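Local coordinates for aminotransferase, class III (Thermomicrobium roseum, PDB 6IO1), which acts as a thermostable (S)-enantioselective omega-transaminase, probably moving amino groups between substrates with the help of pyridoxal 5'-phosphate, at residues V63-G68 against I291-V296; H183-Y188 against A203-E208; I221-G226 against L256-E261. All coordinates share one frame; numbering follows the deposited sequence.

Interaction 1: V63-G68 against I291-V296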
loop_
_atom_site.group_PDB
_atom_site.type_symbol
_atom_site.label_atom_id
_atom_site.label_comp_id
_atom_site.label_asym_id
_atom_site.label_seq_id
_atom_site.Cartn_x
_atom_site.Cartn_y
_atom_site.Cartn_z
ATOM N N VAL B 63 0.305 -9.422 -14.680
ATOM C CA VAL B 63 -0.686 -10.439 -15.025
ATOM C C VAL B 63 0.033 -11.636 -15.636
ATOM O O VAL B 63 -0.042 -11.878 -16.846
ATOM C CB VAL B 63 -1.770 -9.883 -15.968
ATOM C CG1 VAL B 63 -2.909 -10.884 -16.115
ATOM C CG2 VAL B 63 -2.304 -8.565 -15.436
ATOM N N ASN B 64 0.747 -12.386 -14.792
ATOM C CA ASN B 64 1.662 -13.412 -15.283
ATOM C C ASN B 64 0.930 -14.594 -15.912
ATOM O O ASN B 64 1.337 -15.081 -16.973
ATOM C CB ASN B 64 2.574 -13.871 -14.146
ATOM C CG ASN B 64 3.587 -12.812 -13.757
ATOM O OD1 ASN B 64 3.480 -11.656 -14.167
ATOM N ND2 ASN B 64 4.579 -13.202 -12.965
ATOM N N ILE B 65 -0.145 -15.084 -15.281
ATOM C CA ILE B 65 -0.850 -16.246 -15.818
ATOM C C ILE B 65 -1.949 -15.863 -16.799
ATOM O O ILE B 65 -2.664 -16.747 -17.289
ATOM C CB ILE B 65 -1.447 -17.129 -14.701
ATOM C CG1 ILE B 65 -2.655 -16.451 -14.051
ATOM C CG2 ILE B 65 -0.385 -17.478 -13.669
ATOM C CD1 ILE B 65 -3.425 -17.361 -13.115
ATOM N N GLY B 66 -2.105 -14.578 -17.105
ATOM C CA GLY B 66 -3.080 -14.138 -18.080
ATOM C C GLY B 66 -4.429 -13.810 -17.466
ATOM O O GLY B 66 -4.720 -14.102 -16.304
ATOM N N HIS B 67 -5.271 -13.182 -18.283
ATOM C CA HIS B 67 -6.596 -12.779 -17.847
ATOM C C HIS B 67 -7.577 -13.947 -17.943
ATOM O O HIS B 67 -7.345 -14.936 -18.643
ATOM C CB HIS B 67 -7.117 -11.613 -18.691
ATOM C CG HIS B 67 -6.231 -10.405 -18.687
ATOM N ND1 HIS B 67 -6.148 -9.546 -17.612
ATOM C CD2 HIS B 67 -5.411 -9.899 -19.638
ATOM C CE1 HIS B 67 -5.304 -8.570 -17.897
ATOM N NE2 HIS B 67 -4.843 -8.760 -19.119
ATOM N N GLY B 68 -8.688 -13.816 -17.220
ATOM C CA GLY B 68 -9.811 -14.722 -17.366
ATOM C C GLY B 68 -9.700 -16.070 -16.693
ATOM O O GLY B 68 -10.392 -17.006 -17.102
ATOM N N ILE B 291 2.659 -12.425 -7.872
ATOM C CA ILE B 291 2.281 -13.399 -6.845
ATOM C C ILE B 291 0.808 -13.780 -6.952
ATOM O O ILE B 291 0.430 -14.935 -6.720
ATOM C CB ILE B 291 2.632 -12.868 -5.439
ATOM C CG1 ILE B 291 2.382 -13.952 -4.388
ATOM C CG2 ILE B 291 1.846 -11.602 -5.112
ATOM C CD1 ILE B 291 2.913 -13.612 -3.018
ATOM N N THR B 292 -0.046 -12.824 -7.313
ATOM C CA THR B 292 -1.459 -13.082 -7.542
ATOM C C THR B 292 -1.850 -12.899 -8.998
ATOM O O THR B 292 -3.042 -12.979 -9.321
ATOM C CB THR B 292 -2.326 -12.167 -6.669
ATOM O OG1 THR B 292 -1.954 -10.802 -6.892
ATOM C CG2 THR B 292 -2.147 -12.502 -5.202
ATOM N N SER B 293 -0.882 -12.639 -9.876
ATOM C CA SER B 293 -1.124 -12.268 -11.267
ATOM C C SER B 293 -1.936 -10.984 -11.375
ATOM O O SER B 293 -2.593 -10.741 -12.392
ATOM C CB SER B 293 -1.799 -13.401 -12.048
ATOM O OG SER B 293 -0.848 -14.379 -12.437
ATOM N N GLY B 294 -1.900 -10.154 -10.334
ATOM C CA GLY B 294 -2.647 -8.917 -10.303
ATOM C C GLY B 294 -4.123 -9.067 -10.017
ATOM O O GLY B 294 -4.841 -8.059 -10.021
ATOM N N TYR B 295 -4.602 -10.288 -9.766
ATOM C CA TYR B 295 -6.029 -10.492 -9.534
ATOM C C TYR B 295 -6.491 -9.834 -8.237
ATOM O O TYR B 295 -7.620 -9.338 -8.159
ATOM C CB TYR B 295 -6.348 -11.988 -9.538
ATOM C CG TYR B 295 -6.453 -12.577 -10.931
ATOM C CD1 TYR B 295 -5.377 -12.528 -11.809
ATOM C CD2 TYR B 295 -7.624 -13.182 -11.368
ATOM C CE1 TYR B 295 -5.466 -13.059 -13.083
ATOM C CE2 TYR B 295 -7.723 -13.715 -12.641
ATOM C CZ TYR B 295 -6.642 -13.652 -13.493
ATOM O OH TYR B 295 -6.734 -14.183 -14.759
ATOM N N VAL B 296 -5.647 -9.834 -7.209
ATOM C CA VAL B 296 -5.934 -9.148 -5.947
ATOM C C VAL B 296 -4.647 -8.470 -5.486
ATOM O O VAL B 296 -3.564 -9.059 -5.620
ATOM C CB VAL B 296 -6.466 -10.118 -4.876
ATOM C CG1 VAL B 296 -6.773 -9.378 -3.583
ATOM C CG2 VAL B 296 -7.713 -10.847 -5.360
#
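Ser-293 and Tyr-295 reach out of a type I' beta turn to Ile-65 and Gly-66. The turn spans Thr-292 to Tyr-295 and lies in the loop between strands 284-287 and 299-304 of the large sheet of this fold type I enzyme. The facing loop joins helices 58-61 and 70-82.

Two hydrogen bonds tie the loops together. Ile-65 N donates to Ser-293 OG over 3.0 Å, with an N-H...O angle of 160°. Ser-293 OG lies beside its own backbone N (chi1 -80°) and is also bonded to Asn-337 OD1 of helix 328-344, so two partners fix the hydroxyl. Tyr-295 OH donates to Gly-66 O at 2.5 Å. This donor sits in the carbonyl plane, on a lone pair, and Gly-66 O lies at the edge of the tyrosine ring. Arg-69 N is a second partner of the phenol oxygen.

A weaker CA-H...O contact joins Val-63 CA to Ser-293 O at 3.3 Å. Both methyls of Val-63 also lie against this oxygen.

Glycines serve the backbone shape. At the backbone angles of Gly-66 a CB would run into Ile-65 O, which calls for glycine. Gly-294 has a positive phi within the turn, and its carbonyl O is bonded to His-327 NE2 of the second subunit. Phe-85 of that subunit packs on Val-63 and His-67, so the contact is buried at the dimer interface.

Ile-65 also packs on the serine hydroxyl. Its CG1 stands between its backbone N and carbonyl carbon (chi1 72°), which brings Ile-65 CG1 to 3.2 Å from Ser-293 OG.

Interaction 2: H183-Y188 against A203-E208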
loop_
_atom_site.group_PDB
_atom_site.type_symbol
_atom_site.label_atom_id
_atom_site.label_comp_id
_atom_site.label_asym_id
_atom_site.label_seq_id
_atom_site.Cartn_x
_atom_site.Cartn_y
_atom_site.Cartn_z
ATOM N N HIS B 183 23.004 6.626 -3.668
ATOM C CA HIS B 183 22.711 6.107 -4.998
ATOM C C HIS B 183 24.007 5.808 -5.736
ATOM O O HIS B 183 24.865 6.685 -5.877
ATOM C CB HIS B 183 21.841 7.086 -5.782
ATOM C CG HIS B 183 20.451 7.190 -5.244
ATOM N ND1 HIS B 183 20.080 8.136 -4.312
ATOM C CD2 HIS B 183 19.354 6.431 -5.469
ATOM C CE1 HIS B 183 18.807 7.969 -4.005
ATOM N NE2 HIS B 183 18.343 6.941 -4.692
ATOM N N LEU B 184 24.137 4.568 -6.198
ATOM C CA LEU B 184 25.268 4.116 -6.988
ATOM C C LEU B 184 24.936 4.215 -8.478
ATOM O O LEU B 184 23.794 4.465 -8.873
ATOM C CB LEU B 184 25.641 2.682 -6.610
ATOM C CG LEU B 184 25.975 2.352 -5.156
ATOM C CD1 LEU B 184 25.789 0.866 -4.874
ATOM C CD2 LEU B 184 27.392 2.772 -4.829
ATOM N N THR B 185 25.954 4.028 -9.316
ATOM C CA THR B 185 25.730 4.024 -10.755
ATOM C C THR B 185 25.030 2.742 -11.189
ATOM O O THR B 185 25.232 1.669 -10.614
ATOM C CB THR B 185 27.044 4.174 -11.525
ATOM O OG1 THR B 185 27.798 2.957 -11.446
ATOM C CG2 THR B 185 27.866 5.324 -10.974
ATOM N N ALA B 186 24.156 2.873 -12.191
ATOM C CA ALA B 186 23.423 1.714 -12.750
ATOM C C ALA B 186 24.378 0.875 -13.607
ATOM O O ALA B 186 25.212 1.474 -14.314
ATOM C CB ALA B 186 22.252 2.207 -13.562
ATOM N N PRO B 187 24.271 -0.473 -13.621
ATOM C CA PRO B 187 25.135 -1.305 -14.462
ATOM C C PRO B 187 24.482 -1.284 -15.851
ATOM O O PRO B 187 23.915 -2.278 -16.263
ATOM C CB PRO B 187 24.996 -2.691 -13.821
ATOM C CG PRO B 187 23.589 -2.693 -13.264
ATOM C CD PRO B 187 23.333 -1.266 -12.823
ATOM N N TYR B 188 24.604 -0.135 -16.524
ATOM C CA TYR B 188 23.986 0.134 -17.823
ATOM C C TYR B 188 25.111 0.230 -18.852
ATOM O O TYR B 188 25.649 1.305 -19.116
ATOM C CB TYR B 188 23.158 1.412 -17.713
ATOM C CG TYR B 188 22.421 1.883 -18.944
ATOM C CD1 TYR B 188 22.037 1.004 -19.946
ATOM C CD2 TYR B 188 22.082 3.223 -19.084
ATOM C CE1 TYR B 188 21.353 1.457 -21.061
ATOM C CE2 TYR B 188 21.401 3.679 -20.190
ATOM C CZ TYR B 188 21.037 2.794 -21.177
ATOM O OH TYR B 188 20.357 3.250 -22.282
ATOM N N ALA B 203 34.370 -4.983 -12.841
ATOM C CA ALA B 203 35.466 -4.535 -11.985
ATOM C C ALA B 203 35.297 -3.069 -11.608
ATOM O O ALA B 203 35.497 -2.689 -10.446
ATOM C CB ALA B 203 36.806 -4.764 -12.682
ATOM N N ARG B 204 34.909 -2.234 -12.575
ATOM C CA ARG B 204 34.684 -0.820 -12.284
ATOM C C ARG B 204 33.550 -0.637 -11.283
ATOM O O ARG B 204 33.654 0.170 -10.349
ATOM C CB ARG B 204 34.355 -0.061 -13.567
ATOM C CG ARG B 204 35.492 0.132 -14.549
ATOM C CD ARG B 204 35.016 1.061 -15.654
ATOM N NE ARG B 204 36.075 1.483 -16.564
ATOM C CZ ARG B 204 35.930 2.447 -17.466
ATOM N NH1 ARG B 204 34.780 3.100 -17.558
ATOM N NH2 ARG B 204 36.938 2.773 -18.264
ATOM N N LEU B 205 32.455 -1.381 -11.464
ATOM C CA LEU B 205 31.322 -1.266 -10.550
ATOM C C LEU B 205 31.696 -1.715 -9.141
ATOM O O LEU B 205 31.304 -1.080 -8.152
ATOM C CB LEU B 205 30.139 -2.075 -11.083
ATOM C CG LEU B 205 29.612 -1.634 -12.450
ATOM C CD1 LEU B 205 28.843 -2.759 -13.122
ATOM C CD2 LEU B 205 28.749 -0.386 -12.326
ATOM N N VAL B 206 32.458 -2.806 -9.032
ATOM C CA VAL B 206 32.900 -3.288 -7.726
ATOM C C VAL B 206 33.793 -2.256 -7.054
ATOM O O VAL B 206 33.677 -2.000 -5.848
ATOM C CB VAL B 206 33.615 -4.644 -7.876
ATOM C CG1 VAL B 206 34.366 -5.002 -6.601
ATOM C CG2 VAL B 206 32.620 -5.730 -8.236
ATOM N N GLN B 207 34.699 -1.647 -7.824
ATOM C CA GLN B 207 35.575 -0.620 -7.269
ATOM C C GLN B 207 34.772 0.566 -6.755
ATOM O O GLN B 207 35.040 1.087 -5.661
ATOM C CB GLN B 207 36.572 -0.176 -8.338
ATOM C CG GLN B 207 37.614 0.824 -7.887
ATOM C CD GLN B 207 38.721 0.980 -8.911
ATOM O OE1 GLN B 207 39.803 0.411 -8.765
ATOM N NE2 GLN B 207 38.449 1.740 -9.966
ATOM N N GLU B 208 33.773 0.999 -7.526
ATOM C CA GLU B 208 32.931 2.103 -7.079
ATOM C C GLU B 208 32.186 1.750 -5.798
ATOM O O GLU B 208 32.113 2.567 -4.872
ATOM C CB GLU B 208 31.948 2.495 -8.177
ATOM C CG GLU B 208 30.864 3.427 -7.686
ATOM C CD GLU B 208 29.692 3.491 -8.619
ATOM O OE1 GLU B 208 29.816 3.002 -9.764
ATOM O OE2 GLU B 208 28.631 4.007 -8.206
#
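The chain leaving strand 181-184 runs past helix 198-216, with Leu-184 CA 7.9 Å from Glu-208 CA and Pro-187 CA 7.3 Å from Leu-205 CA.

Side chains span this gap, and Glu-208 does most of the work. It leaves the helix with CG anti to the backbone N (chi1 168°) and stays extended, which carries its carboxylate to Thr-185. There both oxygens are used. Thr-185 N donates to Glu-208 OE2 over 2.9 Å, nearly straight at 168°. Thr-185 OG1 donates to Glu-208 OE1 over 2.6 Å. Each oxygen offers its syn lone pair, so the two bonds together limit rotation of the carboxylate. Thr-185 CG2 lies against both oxygens, 3.2 Å from Glu-208 OE2. Leu-184 CB rests against the same OE2 at 3.6 Å.

About one turn back along the helix, Leu-205 splits its two methyls between two residues. Its CD1 meets Pro-187 CB at 3.9 Å, and its CD2 approaches Thr-185 OG1 at 3.6 Å. Tyr-242 of helix 242-253 packs on both Pro-187 and Leu-205.

Pro-187 is the centre of an inverse gamma turn, and Tyr-188 follows as N-cap of helix 189-192. The arrangement belongs to a beta-alpha-beta crossover of the large sheet: from outermost strand 181-184, through helix 198-216, to parallel strand 221-226, with strand 146-150 lying between the two.

Interaction 3: I221-G226 against L256-E261. With PMP (4'-deoxy-4'-aminopyridoxal-5'-phosphate), chain C.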
loop_
_atom_site.group_PDB
_atom_site.type_symbol
_atom_site.label_atom_id
_atom_site.label_comp_id
_atom_site.label_asym_id
_atom_site.label_seq_id
_atom_site.Cartn_x
_atom_site.Cartn_y
_atom_site.Cartn_z
ATOM N N ILE B 221 26.061 1.633 7.168
ATOM C CA ILE B 221 25.245 1.184 6.043
ATOM C C ILE B 221 24.466 -0.053 6.473
ATOM O O ILE B 221 25.046 -1.117 6.712
ATOM C CB ILE B 221 26.102 0.903 4.802
ATOM C CG1 ILE B 221 26.884 2.155 4.403
ATOM C CG2 ILE B 221 25.227 0.430 3.653
ATOM C CD1 ILE B 221 27.789 1.957 3.209
ATOM N N ALA B 222 23.142 0.089 6.566
ATOM C CA ALA B 222 22.284 -1.018 6.966
ATOM C C ALA B 222 22.145 -2.057 5.859
ATOM O O ALA B 222 22.254 -3.262 6.114
ATOM C CB ALA B 222 20.910 -0.490 7.377
ATOM N N ALA B 223 21.908 -1.621 4.621
ATOM C CA ALA B 223 21.603 -2.583 3.570
ATOM C C ALA B 223 21.813 -1.971 2.191
ATOM O O ALA B 223 21.989 -0.760 2.034
ATOM C CB ALA B 223 20.168 -3.105 3.701
ATOM N N PHE B 224 21.792 -2.853 1.192
ATOM C CA PHE B 224 21.795 -2.516 -0.226
ATOM C C PHE B 224 20.515 -3.084 -0.822
ATOM O O PHE B 224 20.191 -4.252 -0.589
ATOM C CB PHE B 224 23.046 -3.096 -0.916
ATOM C CG PHE B 224 23.025 -3.039 -2.432
ATOM C CD1 PHE B 224 22.273 -3.939 -3.177
ATOM C CD2 PHE B 224 23.805 -2.115 -3.109
ATOM C CE1 PHE B 224 22.268 -3.891 -4.560
ATOM C CE2 PHE B 224 23.807 -2.066 -4.494
ATOM C CZ PHE B 224 23.038 -2.956 -5.218
ATOM N N ILE B 225 19.791 -2.268 -1.583
ATOM C CA ILE B 225 18.538 -2.687 -2.201
ATOM C C ILE B 225 18.670 -2.558 -3.713
ATOM O O ILE B 225 19.181 -1.551 -4.216
ATOM C CB ILE B 225 17.337 -1.877 -1.671
ATOM C CG1 ILE B 225 16.032 -2.403 -2.274
ATOM C CG2 ILE B 225 17.510 -0.386 -1.940
ATOM C CD1 ILE B 225 14.793 -1.944 -1.540
ATOM N N GLY B 226 18.246 -3.596 -4.430
ATOM C CA GLY B 226 18.303 -3.571 -5.878
ATOM C C GLY B 226 17.452 -4.658 -6.490
ATOM O O GLY B 226 17.153 -5.676 -5.858
ATOM N N LEU B 256 23.511 -5.904 4.675
ATOM C CA LEU B 256 22.397 -6.736 4.247
ATOM C C LEU B 256 22.080 -6.492 2.776
ATOM O O LEU B 256 22.265 -5.393 2.250
ATOM C CB LEU B 256 21.154 -6.449 5.091
ATOM C CG LEU B 256 21.237 -6.657 6.604
ATOM C CD1 LEU B 256 19.901 -6.328 7.254
ATOM C CD2 LEU B 256 21.659 -8.080 6.932
ATOM N N LEU B 257 21.608 -7.540 2.107
ATOM C CA LEU B 257 21.198 -7.457 0.712
ATOM C C LEU B 257 19.684 -7.595 0.629
ATOM O O LEU B 257 19.129 -8.635 0.999
ATOM C CB LEU B 257 21.880 -8.536 -0.129
ATOM C CG LEU B 257 21.350 -8.666 -1.558
ATOM C CD1 LEU B 257 21.525 -7.362 -2.324
ATOM C CD2 LEU B 257 22.040 -9.806 -2.275
ATOM N N ILE B 258 19.024 -6.548 0.145
ATOM C CA ILE B 258 17.589 -6.563 -0.105
ATOM C C ILE B 258 17.396 -6.713 -1.607
ATOM O O ILE B 258 17.724 -5.805 -2.379
ATOM C CB ILE B 258 16.905 -5.294 0.419
ATOM C CG1 ILE B 258 17.160 -5.124 1.917
ATOM C CG2 ILE B 258 15.412 -5.336 0.131
ATOM C CD1 ILE B 258 16.710 -3.786 2.461
ATOM N N LEU B 259 16.866 -7.856 -2.032
ATOM C CA LEU B 259 16.616 -8.117 -3.442
ATOM C C LEU B 259 15.159 -7.804 -3.753
ATOM O O LEU B 259 14.251 -8.394 -3.157
ATOM C CB LEU B 259 16.948 -9.563 -3.806
ATOM C CG LEU B 259 17.373 -9.758 -5.262
ATOM C CD1 LEU B 259 18.650 -8.985 -5.558
ATOM C CD2 LEU B 259 17.545 -11.230 -5.579
ATOM N N ASP B 260 14.943 -6.882 -4.686
ATOM C CA ASP B 260 13.603 -6.443 -5.070
ATOM C C ASP B 260 13.145 -7.322 -6.226
ATOM O O ASP B 260 13.526 -7.103 -7.378
ATOM C CB ASP B 260 13.619 -4.962 -5.442
ATOM C CG ASP B 260 12.241 -4.419 -5.797
ATOM O OD1 ASP B 260 11.328 -5.207 -6.112
ATOM O OD2 ASP B 260 12.074 -3.183 -5.759
ATOM N N GLU B 261 12.310 -8.314 -5.919
ATOM C CA GLU B 261 11.779 -9.236 -6.913
ATOM C C GLU B 261 10.340 -8.910 -7.295
ATOM O O GLU B 261 9.603 -9.804 -7.724
ATOM C CB GLU B 261 11.879 -10.675 -6.404
ATOM C CG GLU B 261 13.304 -11.175 -6.227
ATOM C CD GLU B 261 13.706 -12.183 -7.285
ATOM O OE1 GLU B 261 13.030 -12.250 -8.333
ATOM O OE2 GLU B 261 14.697 -12.912 -7.066
HETATM N N1 PMP C . 9.333 -2.341 -6.821
HETATM C C2 PMP C . 9.507 -2.502 -8.132
HETATM C C2A PMP C . 10.671 -3.311 -8.613
HETATM C C3 PMP C . 8.616 -1.925 -9.045
HETATM O O3 PMP C . 8.819 -2.107 -10.382
HETATM C C4 PMP C . 7.533 -1.173 -8.579
HETATM C C4A PMP C . 6.561 -0.542 -9.544
HETATM N N4A PMP C . 6.439 -1.298 -10.795
HETATM C C5 PMP C . 7.368 -1.016 -7.195
HETATM C C6 PMP C . 8.296 -1.620 -6.367
HETATM C C5A PMP C . 6.229 -0.220 -6.635
HETATM O O4P PMP C . 5.060 -1.071 -6.426
HETATM P P PMP C . 3.642 -0.458 -5.954
HETATM O O1P PMP C . 2.704 -1.642 -5.824
HETATM O O2P PMP C . 3.906 0.235 -4.632
HETATM O O3P PMP C . 3.229 0.504 -7.051
#
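Ala-222, Phe-224 and Gly-226 of one strand exchange backbone hydrogen bonds with Leu-256, Ile-258 and Asp-260 of the next. The strands run parallel, 26° apart in direction. Five bonds alternate between them. The first, from Leu-256 N to Ala-222 O, is the longest at 3.3 Å. The middle one, from Ile-258 N to Phe-224 O, is the shortest at 2.7 Å.

This is a beta-alpha-beta unit in the large sheet of a fold type I aminotransferase, with helix 242-253 as the connection. That helix covers the face bearing Phe-224, Leu-257 and Leu-259.

On this face the side chains of Phe-224 and Leu-257 lie side by side and point the same way, with Phe-224 CD1 3.6 Å from Leu-257 CD1. A side chain at Gly-226 would be crowded by Phe-224 CE1. On the other face, Ala-223 CB meets Ile-258 CD1 at 3.7 Å. Ile-225 crosses Ile-258 there, and its CD1 touches Ile-258 CG2. Helix 121-138 packs on this face at Leu-256 and Ile-225.

At the strand end, CG of Asp-260 is anti to the backbone N (chi1 -178°), and the carboxylate reaches the cofactor. Asp-260 OD2 lies 3.1 Å from PMP N1 and is hydrogen-bonded to His-155 ND1 and Asn-125 ND2. An aspartate facing the pyridine nitrogen is a hallmark of fold type I pyridoxal-phosphate enzymes, thought to favour protonation there. An asparagine in its place has no carboxylate, and would probably leave PMP N1 without its acidic mate and disturb the bonds to His-155 and Asn-125. Asp-260 OD1 is held by Val-262 N.

Interactions 2 and 3 serve the same large sheet and touch directly, Leu-184 CD1 packing on Phe-224 CE2 at 3.6 Å. Interaction 3 lies inside that sheet, wholly buried. It combines backbone bonds with apolar packing and ends at the cofactor. Interaction 2 joins the end of an outermost strand, and the loop after it, to a helix. Its polar pair is partly exposed, and there a carboxylate grips a backbone N-H and a hydroxyl. Interaction 1 lies across the chain's centre from both. It joins two buried loops, one of them between two other strands of this sheet, through the hydroxyls of Ser-293 and Tyr-295. Of the three, only its segments touch the second subunit.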